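Local coordinates for protein acetyltransferase, GNAT family (Streptococcus agalactiae 2603V/R, PDB 2PC1) that probably transfers an acyl group, most likely acetyl from acetyl-CoA, to an acceptor substrate, as a GNAT-family acyltransferase, at residues A[28-33]-A[59-64]; A[87-92]-A[113-118]; A[149-154]-A[176-181]. All blocks are in the same frame, centred on the assembly; numbering follows the deposited sequence.

How the contacts relate
Contact 2 lies closest to the middle of the chain, its centre about 6 Å from the chain centre, whereas contact 1 is peripheral at about 15 Å and contact 3 intermediate at about 11 Å. Contact 1 joins the starts of two helices through side chains alone, with isoleucines on its inner part and an exposed salt bridge outside. Contacts 2 and 3 belong to the same sheet and rest on antiparallel backbone hydrogen bonds: four in contact 2, and two in contact 3, where a strand gives way to a turn. Contacts 1 and 2 touch where P59 packs on R116; contact 3 lies across the chain centre from contact 1.

Contact 1 (A[28-33]-A[59-64])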
loop_
_atom_site.group_PDB
_atom_site.type_symbol
_atom_site.label_atom_id
_atom_site.label_comp_id
_atom_site.label_asym_id
_atom_site.label_seq_id
_atom_site.Cartn_x
_atom_site.Cartn_y
_atom_site.Cartn_z
ATOM N N ASN A 28 1.944 18.450 -8.160
ATOM C CA ASN A 28 0.788 18.790 -8.962
ATOM C C ASN A 28 -0.052 17.597 -9.361
ATOM O O ASN A 28 -1.050 17.779 -10.080
ATOM C CB ASN A 28 1.149 19.677 -10.146
ATOM C CG ASN A 28 1.764 18.934 -11.286
ATOM O OD1 ASN A 28 2.005 17.726 -11.253
ATOM N ND2 ASN A 28 2.047 19.701 -12.360
ATOM N N GLU A 29 0.272 16.403 -8.851
ATOM C CA GLU A 29 -0.565 15.230 -9.072
ATOM C C GLU A 29 -1.568 14.992 -7.948
ATOM O O GLU A 29 -2.307 14.003 -7.982
ATOM C CB GLU A 29 0.322 14.008 -9.279
ATOM C CG GLU A 29 1.131 14.174 -10.552
ATOM C CD GLU A 29 2.035 13.018 -10.868
ATOM O OE1 GLU A 29 2.896 12.664 -10.039
ATOM O OE2 GLU A 29 1.901 12.463 -11.990
ATOM N N ILE A 30 -1.629 15.908 -6.981
ATOM C CA ILE A 30 -2.493 15.724 -5.844
ATOM C C ILE A 30 -3.964 15.466 -6.236
ATOM O O ILE A 30 -4.586 14.560 -5.677
ATOM C CB ILE A 30 -2.356 16.909 -4.814
ATOM C CG1 ILE A 30 -3.263 16.700 -3.600
ATOM C CG2 ILE A 30 -2.691 18.271 -5.437
ATOM C CD1 ILE A 30 -2.913 15.490 -2.781
ATOM N N ASP A 31 -4.516 16.200 -7.198
ATOM C CA ASP A 31 -5.925 16.014 -7.533
ATOM C C ASP A 31 -6.155 14.684 -8.207
ATOM O O ASP A 31 -7.158 14.013 -7.942
ATOM C CB ASP A 31 -6.438 17.150 -8.418
ATOM C CG ASP A 31 -6.503 18.471 -7.693
ATOM O OD1 ASP A 31 -6.570 18.478 -6.455
ATOM O OD2 ASP A 31 -6.453 19.510 -8.375
ATOM N N GLN A 32 -5.255 14.263 -9.086
ATOM C CA GLN A 32 -5.349 12.993 -9.725
ATOM C C GLN A 32 -5.293 11.876 -8.690
ATOM O O GLN A 32 -5.986 10.885 -8.800
ATOM C CB GLN A 32 -4.230 12.790 -10.750
ATOM C CG GLN A 32 -4.317 13.633 -11.984
ATOM C CD GLN A 32 -2.987 13.616 -12.712
ATOM O OE1 GLN A 32 -2.654 12.660 -13.408
ATOM N NE2 GLN A 32 -2.198 14.658 -12.509
ATOM N N ILE A 33 -4.395 11.993 -7.715
ATOM C CA ILE A 33 -4.300 10.981 -6.680
ATOM C C ILE A 33 -5.607 10.965 -5.894
ATOM O O ILE A 33 -6.118 9.908 -5.584
ATOM C CB ILE A 33 -3.080 11.231 -5.768
ATOM C CG1 ILE A 33 -1.779 11.060 -6.575
ATOM C CG2 ILE A 33 -3.126 10.308 -4.550
ATOM C CD1 ILE A 33 -0.549 11.623 -5.894
ATOM N N PRO A 59 -7.805 8.148 3.958
ATOM C CA PRO A 59 -6.750 9.114 3.678
ATOM C C PRO A 59 -7.336 10.333 2.992
ATOM O O PRO A 59 -8.047 10.201 1.988
ATOM C CB PRO A 59 -5.811 8.350 2.743
ATOM C CG PRO A 59 -6.474 7.084 2.422
ATOM C CD PRO A 59 -7.800 7.051 2.976
ATOM N N ASN A 60 -7.062 11.518 3.520
ATOM C CA ASN A 60 -7.578 12.738 2.929
ATOM C C ASN A 60 -6.469 13.511 2.212
ATOM O O ASN A 60 -5.328 13.070 2.143
ATOM C CB ASN A 60 -8.284 13.595 3.976
ATOM C CG ASN A 60 -7.394 13.980 5.125
ATOM O OD1 ASN A 60 -6.208 14.261 4.949
ATOM N ND2 ASN A 60 -7.978 14.011 6.331
ATOM N N ARG A 61 -6.813 14.668 1.661
ATOM C CA ARG A 61 -5.882 15.442 0.859
ATOM C C ARG A 61 -4.631 15.772 1.673
ATOM O O ARG A 61 -3.523 15.707 1.180
ATOM C CB ARG A 61 -6.581 16.718 0.375
ATOM C CG ARG A 61 -5.739 17.704 -0.432
ATOM C CD ARG A 61 -6.627 18.806 -1.021
ATOM N NE ARG A 61 -7.500 18.240 -2.048
ATOM C CZ ARG A 61 -7.267 18.265 -3.363
ATOM N NH1 ARG A 61 -6.196 18.872 -3.850
ATOM N NH2 ARG A 61 -8.116 17.671 -4.188
ATOM N N ASN A 62 -4.835 16.148 2.929
ATOM C CA ASN A 62 -3.695 16.436 3.796
ATOM C C ASN A 62 -2.803 15.231 4.042
ATOM O O ASN A 62 -1.577 15.362 4.141
ATOM C CB ASN A 62 -4.146 17.022 5.133
ATOM C CG ASN A 62 -4.738 18.419 4.995
ATOM O OD1 ASN A 62 -4.425 19.171 4.066
ATOM N ND2 ASN A 62 -5.618 18.764 5.922
ATOM N N ASP A 63 -3.396 14.052 4.181
ATOM C CA ASP A 63 -2.601 12.839 4.309
ATOM C C ASP A 63 -1.711 12.639 3.083
ATOM O O ASP A 63 -0.530 12.317 3.199
ATOM C CB ASP A 63 -3.468 11.603 4.492
ATOM C CG ASP A 63 -4.237 11.611 5.800
ATOM O OD1 ASP A 63 -3.580 11.761 6.858
ATOM O OD2 ASP A 63 -5.484 11.477 5.791
ATOM N N ILE A 64 -2.276 12.828 1.901
ATOM C CA ILE A 64 -1.518 12.624 0.678
ATOM C C ILE A 64 -0.471 13.712 0.470
ATOM O O ILE A 64 0.669 13.430 0.063
ATOM C CB ILE A 64 -2.461 12.509 -0.521
ATOM C CG1 ILE A 64 -3.425 11.330 -0.338
ATOM C CG2 ILE A 64 -1.675 12.348 -1.810
ATOM C CD1 ILE A 64 -2.803 10.045 0.100
#
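I30, R61 and I64 carry most of this meeting between the starts of two helices, 30-46 and 61-70. The CG1 branch of I30, trans to the main-chain nitrogen, points its CD1 at I64. That CD1 lies 3.5 Å from CG2 of I64, the closest apolar approach of the pair. The same methyl, I64 CG2, is met by CG2 of I33 at 3.7 Å, so one branch of I64 serves two isoleucines a helical turn apart. On the inner side I33 and I64 both rest on Y85 of strand 81-91, and M34 touches both R61 and I64.

The two helices are the ones that, in the GNAT fold, follow the first strand of the core and pack against the sheet; here their N-terminal turns meet over strand 81-91.

R61 runs outward along this apolar patch. Its bend at chi3 (-68°) carries the guanidinium across the aliphatic part of I30, with NH1 3.7 Å from I30 CG1, and on to D31. In the conformer described, one of two modelled for R61, the grip is end-on and falls on a single oxygen: D31 OD1 takes NH1 at 2.7 Å and NH2 at 2.9 Å. That oxygen lies in the guanidinium plane, but the carboxylate is turned 59° from it, and the NH1 bond, at 149°, is the straighter of the two. Both partners are exposed, so solvent probably tempers this salt bridge.

Helix 61-70 starts with a capping box formed by N60, at the N-cap, and D63: D63 N donates to N60 OD1 at 2.9 Å, while N60 N donates to OD2 of D63 at 2.8 Å, using the anti lone pair. N60 ND2 is tied back to the carbonyl of D56.

Contact 2 (A[87-92]-A[113-118]); sequences AVIDGH and TFHRIA. With SO4 (sulfate ion), chain B.
T113 opens the ladder by pairing with I89: its N donates to I89 O, and its O accepts from I89 N, both at 2.9 Å. In the T113 conformer described, water 1 joins the side chain to this pair, hydrogen-bonded to T113 OG1 at 2.7 Å and to the oxygen of I89.

F114 follows as the non-hydrogen-bonded partner of V88, on the other face of the sheet. The two side chains lie alongside each other, pointing the same way, and both V88 methyls approach CD1 and CE1 of the ring obliquely; CG2 comes to 3.8 Å from F114 CD1. Helix 127-139 closes over them through L136, which touches both, while L133 and I137 reach the phenyl ring. Behind the side chains, F114 CA directs a CA-H...O contact at A87 O.

H115 returns to the face of T113 and exchanges two backbone bonds with A87. With CG anti to the carbonyl carbon (chi1 -57°), its imidazole crosses I89 at about a right angle, and CD2 meets the CD1 methyl of I89 at 3.5 Å.

This antiparallel pairing of strands 81-91 and 111-119 lies in the centre of the GNAT sheet, and the break in the second strand is consistent with the bulge commonly seen there in the family.

R116 makes that break, in a left-handed backbone conformation (phi 57°, psi 41°). Its side chain doubles back: NH2 sits 3.6 Å from A87 CB, and CB of H115 lies over one guanidinium face, displaced toward its rim. D67 is its salt-bridge partner and Y58 OH takes NH1. Its backbone N makes a bent bond to O1 of a sulfate at 2.9 Å, an ion also bound by Y58, Q51 and W52 and probably from the crystallisation liquor.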
loop_
_atom_site.group_PDB
_atom_site.type_symbol
_atom_site.label_atom_id
_atom_site.label_comp_id
_atom_site.label_asym_id
_atom_site.label_seq_id
_atom_site.Cartn_x
_atom_site.Cartn_y
_atom_site.Cartn_z
ATOM N N ALA A 87 1.951 4.808 -0.450
ATOM C CA ALA A 87 2.972 5.425 0.373
ATOM C C ALA A 87 3.966 4.356 0.805
ATOM O O ALA A 87 3.551 3.276 1.250
ATOM C CB ALA A 87 2.348 6.053 1.603
ATOM N N VAL A 88 5.238 4.645 0.701
ATOM C CA VAL A 88 6.322 3.722 1.035
ATOM C C VAL A 88 7.155 4.417 2.105
ATOM O O VAL A 88 7.717 5.491 1.862
ATOM C CB VAL A 88 7.188 3.405 -0.194
ATOM C CG1 VAL A 88 8.321 2.474 0.192
ATOM C CG2 VAL A 88 6.338 2.803 -1.288
ATOM N N ILE A 89 7.245 3.796 3.283
ATOM C CA ILE A 89 7.954 4.397 4.399
ATOM C C ILE A 89 9.058 3.462 4.870
ATOM O O ILE A 89 8.808 2.287 5.154
ATOM C CB ILE A 89 7.000 4.655 5.565
ATOM C CG1 ILE A 89 5.831 5.547 5.117
ATOM C CG2 ILE A 89 7.754 5.314 6.714
ATOM C CD1 ILE A 89 4.814 5.843 6.198
ATOM N N ASP A 90 10.273 3.996 4.952
ATOM C CA ASP A 90 11.430 3.282 5.447
ATOM C C ASP A 90 11.601 3.658 6.901
ATOM O O ASP A 90 11.923 4.787 7.225
ATOM C CB ASP A 90 12.656 3.713 4.618
ATOM C CG ASP A 90 13.948 3.031 4.997
ATOM O OD1 ASP A 90 13.976 2.110 5.832
ATOM O OD2 ASP A 90 14.993 3.468 4.432
ATOM N N GLY A 91 11.428 2.697 7.792
ATOM C CA GLY A 91 11.581 2.962 9.211
ATOM C C GLY A 91 10.794 1.953 10.010
ATOM O O GLY A 91 10.732 0.801 9.649
ATOM N N HIS A 92 10.145 2.412 11.065
ATOM C CA HIS A 92 9.521 1.556 12.043
ATOM C C HIS A 92 8.061 1.954 12.254
ATOM O O HIS A 92 7.748 3.146 12.324
ATOM C CB HIS A 92 10.265 1.688 13.354
ATOM C CG HIS A 92 9.866 0.682 14.377
ATOM N ND1 HIS A 92 10.281 -0.628 14.321
ATOM C CD2 HIS A 92 9.092 0.789 15.481
ATOM C CE1 HIS A 92 9.790 -1.278 15.359
ATOM N NE2 HIS A 92 9.054 -0.441 16.071
ATOM N N THR A 113 7.475 -0.252 4.675
ATOM C CA THR A 113 6.062 -0.516 4.811
ATOM C C THR A 113 5.305 0.202 3.701
ATOM O O THR A 113 5.639 1.330 3.353
ATOM C CB THR A 113 5.525 -0.059 6.204
ATOM O OG1 THR A 113 6.381 -0.573 7.243
ATOM C CG2 THR A 113 4.102 -0.559 6.420
ATOM N N PHE A 114 4.301 -0.455 3.151
ATOM C CA PHE A 114 3.418 0.163 2.183
ATOM C C PHE A 114 2.107 0.475 2.853
ATOM O O PHE A 114 1.543 -0.392 3.494
ATOM C CB PHE A 114 3.125 -0.766 0.986
ATOM C CG PHE A 114 4.328 -1.181 0.163
ATOM C CD1 PHE A 114 5.573 -0.592 0.262
ATOM C CD2 PHE A 114 4.183 -2.244 -0.732
ATOM C CE1 PHE A 114 6.628 -1.035 -0.521
ATOM C CE2 PHE A 114 5.240 -2.678 -1.520
ATOM C CZ PHE A 114 6.448 -2.087 -1.420
ATOM N N HIS A 115 1.613 1.697 2.668
ATOM C CA HIS A 115 0.324 2.132 3.184
ATOM C C HIS A 115 -0.450 2.803 2.062
ATOM O O HIS A 115 0.124 3.181 1.032
ATOM C CB HIS A 115 0.498 3.198 4.277
ATOM C CG HIS A 115 1.348 2.792 5.444
ATOM N ND1 HIS A 115 0.856 2.079 6.506
ATOM C CD2 HIS A 115 2.635 3.089 5.747
ATOM C CE1 HIS A 115 1.812 1.926 7.407
ATOM N NE2 HIS A 115 2.906 2.521 6.966
ATOM N N ARG A 116 -1.743 2.990 2.275
ATOM C CA ARG A 116 -2.557 3.847 1.417
ATOM C C ARG A 116 -2.503 3.402 -0.035
ATOM O O ARG A 116 -2.417 4.211 -0.960
ATOM C CB ARG A 116 -2.190 5.321 1.601
ATOM C CG ARG A 116 -2.600 5.799 2.970
ATOM C CD ARG A 116 -2.166 7.219 3.280
ATOM N NE ARG A 116 -0.725 7.385 3.501
ATOM C CZ ARG A 116 -0.097 7.023 4.611
ATOM N NH1 ARG A 116 -0.739 6.382 5.571
ATOM N NH2 ARG A 116 1.197 7.284 4.744
ATOM N N ILE A 117 -2.548 2.098 -0.251
ATOM C CA ILE A 117 -2.487 1.548 -1.574
ATOM C C ILE A 117 -3.831 1.718 -2.261
ATOM O O ILE A 117 -4.854 1.260 -1.774
ATOM C CB ILE A 117 -2.096 0.065 -1.546
ATOM C CG1 ILE A 117 -0.705 -0.111 -0.932
ATOM C CG2 ILE A 117 -2.113 -0.514 -2.973
ATOM C CD1 ILE A 117 -0.382 -1.528 -0.560
ATOM N N ALA A 118 -3.828 2.368 -3.412
ATOM C CA ALA A 118 -5.044 2.587 -4.167
ATOM C C ALA A 118 -4.781 2.186 -5.582
ATOM O O ALA A 118 -3.827 2.633 -6.217
ATOM C CB ALA A 118 -5.469 4.017 -4.091
HETATM S S SO4 B . -4.043 1.958 5.079
HETATM O O1 SO4 B . -4.109 2.806 3.914
HETATM O O2 SO4 B . -3.171 0.827 4.782
HETATM O O3 SO4 B . -3.544 2.671 6.239
HETATM O O4 SO4 B . -5.391 1.457 5.335
HETATM O O HOH W 1 8.354 1.207 7.756
#

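Contact 3 (A[149-154]-A[176-181])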
loop_
_atom_site.group_PDB
_atom_site.type_symbol
_atom_site.label_atom_id
_atom_site.label_comp_id
_atom_site.label_asym_id
_atom_site.label_seq_id
_atom_site.Cartn_x
_atom_site.Cartn_y
_atom_site.Cartn_z
ATOM N N THR A 149 -3.461 -5.082 6.281
ATOM C CA THR A 149 -4.731 -4.765 5.662
ATOM C C THR A 149 -5.887 -5.166 6.540
ATOM O O THR A 149 -5.755 -5.885 7.521
ATOM C CB THR A 149 -4.840 -5.384 4.251
ATOM O OG1 THR A 149 -5.891 -4.745 3.521
ATOM C CG2 THR A 149 -5.084 -6.835 4.294
ATOM N N HIS A 150 -7.051 -4.669 6.165
ATOM C CA HIS A 150 -8.276 -4.956 6.871
ATOM C C HIS A 150 -8.676 -6.403 6.644
ATOM O O HIS A 150 -8.463 -6.981 5.566
ATOM C CB HIS A 150 -9.384 -4.028 6.332
ATOM C CG HIS A 150 -10.612 -3.934 7.189
ATOM N ND1 HIS A 150 -11.605 -4.903 7.227
ATOM C CD2 HIS A 150 -11.056 -2.916 7.969
ATOM C CE1 HIS A 150 -12.580 -4.501 8.036
ATOM N NE2 HIS A 150 -12.262 -3.303 8.504
ATOM N N GLU A 151 -9.332 -6.970 7.653
ATOM C CA GLU A 151 -9.807 -8.315 7.567
ATOM C C GLU A 151 -10.741 -8.556 6.403
ATOM O O GLU A 151 -10.804 -9.666 5.879
ATOM C CB GLU A 151 -10.521 -8.691 8.875
ATOM C CG GLU A 151 -9.573 -8.879 10.034
ATOM C CD GLU A 151 -10.311 -9.152 11.323
ATOM O OE1 GLU A 151 -11.214 -8.368 11.689
ATOM O OE2 GLU A 151 -9.988 -10.156 11.955
ATOM N N LYS A 152 -11.516 -7.534 6.025
ATOM C CA LYS A 152 -12.463 -7.681 4.932
ATOM C C LYS A 152 -11.855 -7.419 3.548
ATOM O O LYS A 152 -12.502 -7.630 2.527
ATOM C CB LYS A 152 -13.662 -6.757 5.140
ATOM C CG LYS A 152 -14.492 -7.143 6.332
ATOM C CD LYS A 152 -15.693 -6.239 6.486
ATOM C CE LYS A 152 -16.440 -6.543 7.780
ATOM N NZ LYS A 152 -17.575 -5.594 8.026
ATOM N N ASN A 153 -10.595 -6.985 3.512
ATOM C CA ASN A 153 -9.913 -6.627 2.254
ATOM C C ASN A 153 -9.259 -7.852 1.625
ATOM O O ASN A 153 -8.036 -8.011 1.588
ATOM C CB ASN A 153 -8.956 -5.459 2.410
ATOM C CG ASN A 153 -8.705 -4.739 1.101
ATOM O OD1 ASN A 153 -8.774 -5.347 0.030
ATOM N ND2 ASN A 153 -8.480 -3.429 1.168
ATOM N N VAL A 154 -10.121 -8.723 1.154
ATOM C CA VAL A 154 -9.666 -9.982 0.589
ATOM C C VAL A 154 -8.877 -9.705 -0.672
ATOM O O VAL A 154 -7.930 -10.443 -0.978
ATOM C CB VAL A 154 -10.852 -10.953 0.352
ATOM C CG1 VAL A 154 -10.408 -12.171 -0.475
ATOM C CG2 VAL A 154 -11.394 -11.391 1.682
ATOM N N VAL A 176 -8.458 -4.023 14.235
ATOM C CA VAL A 176 -7.539 -5.121 13.890
ATOM C C VAL A 176 -7.076 -4.994 12.458
ATOM O O VAL A 176 -7.840 -4.647 11.559
ATOM C CB VAL A 176 -8.216 -6.502 14.032
ATOM C CG1 VAL A 176 -7.198 -7.623 13.835
ATOM C CG2 VAL A 176 -8.898 -6.646 15.397
ATOM N N ARG A 177 -5.810 -5.284 12.237
ATOM C CA ARG A 177 -5.315 -5.434 10.885
ATOM C C ARG A 177 -4.535 -6.736 10.801
ATOM O O ARG A 177 -3.937 -7.191 11.778
ATOM C CB ARG A 177 -4.439 -4.249 10.451
ATOM C CG ARG A 177 -5.206 -2.900 10.294
ATOM C CD ARG A 177 -6.147 -2.948 9.103
ATOM N NE ARG A 177 -6.867 -1.696 8.801
ATOM C CZ ARG A 177 -8.011 -1.318 9.376
ATOM N NH1 ARG A 177 -8.594 -2.039 10.341
ATOM N NH2 ARG A 177 -8.578 -0.171 8.986
ATOM N N LEU A 178 -4.550 -7.312 9.609
ATOM C CA LEU A 178 -3.784 -8.508 9.269
ATOM C C LEU A 178 -2.431 -8.074 8.772
ATOM O O LEU A 178 -2.346 -7.276 7.847
ATOM C CB LEU A 178 -4.517 -9.305 8.208
ATOM C CG LEU A 178 -5.928 -9.748 8.575
ATOM C CD1 LEU A 178 -6.542 -10.522 7.450
ATOM C CD2 LEU A 178 -5.946 -10.609 9.853
ATOM N N ALA A 179 -1.369 -8.579 9.379
ATOM C CA ALA A 179 -0.028 -8.135 9.131
ATOM C C ALA A 179 0.721 -9.151 8.273
ATOM O O ALA A 179 0.676 -10.358 8.545
ATOM C CB ALA A 179 0.686 -7.987 10.456
ATOM N N TYR A 180 1.444 -8.667 7.275
ATOM C CA TYR A 180 2.128 -9.447 6.261
ATOM C C TYR A 180 3.588 -8.991 6.122
ATOM O O TYR A 180 3.897 -7.802 6.241
ATOM C CB TYR A 180 1.450 -9.280 4.913
ATOM C CG TYR A 180 0.117 -9.948 4.808
ATOM C CD1 TYR A 180 -1.030 -9.346 5.266
ATOM C CD2 TYR A 180 0.003 -11.197 4.237
ATOM C CE1 TYR A 180 -2.257 -9.943 5.164
ATOM C CE2 TYR A 180 -1.236 -11.828 4.121
ATOM C CZ TYR A 180 -2.359 -11.194 4.585
ATOM O OH TYR A 180 -3.606 -11.783 4.473
ATOM N N GLN A 181 4.479 -9.938 5.826
ATOM C CA GLN A 181 5.890 -9.641 5.632
ATOM C C GLN A 181 6.450 -10.456 4.476
ATOM O O GLN A 181 6.144 -11.642 4.330
ATOM C CB GLN A 181 6.654 -9.939 6.917
ATOM C CG GLN A 181 8.150 -9.664 6.881
ATOM C CD GLN A 181 8.815 -9.888 8.229
ATOM O OE1 GLN A 181 8.263 -10.520 9.113
ATOM N NE2 GLN A 181 10.031 -9.369 8.378
HETATM O O HOH W 2 -9.776 -5.501 10.047
#
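The guanidinium of R177 carries the imidazole of H150 on one face: CD2 of the histidine stands 3.4 Å above the plane, offset toward the rim. The two planes are inclined by 55°, so the groups lean on each other without stacking. The H150 ring has water 2 over the centre of one face, while at its edge the N-H of K152 points at ND1 in the ring plane, a nearly straight bond of 2.9 Å. With NE2 held by D50, both ring nitrogens are engaged and the ring's rotation is fixed. R177 is anchored likewise: NH1 donates to V176 O at 3.0 Å, from above the carbonyl plane, and NH2 forms a salt bridge with D174.

A bend at chi2 (-69°) folds the arginine chain over the backbone of T149, its CD 3.4 Å from T149 O. The same oxygen accepts from L178 N at 2.8 Å, and T149 N donates back to L178 O. CG2 of T149 approaches the Y180 ring obliquely and loosely. The N-H of H150, buried close to the R177 chain, finds no acceptor.

Water 2 ties the turn to the strand a second time, accepting from E151 N and donating to V176 O at 2.6 Å. The E151 and L178 side chains cross at about a right angle, CG of E151 4.0 Å from L178 CG, and a glycerol, probably left from crystallisation, lies against the E151 carboxylate.

Beyond T149 the chain makes a type I turn from H150 to N153, and N153 caps helix 154-162. Strand 177-183 lies between strands 144-149 and 166-171, antiparallel to both, the order found in the C-terminal half of the GNAT fold.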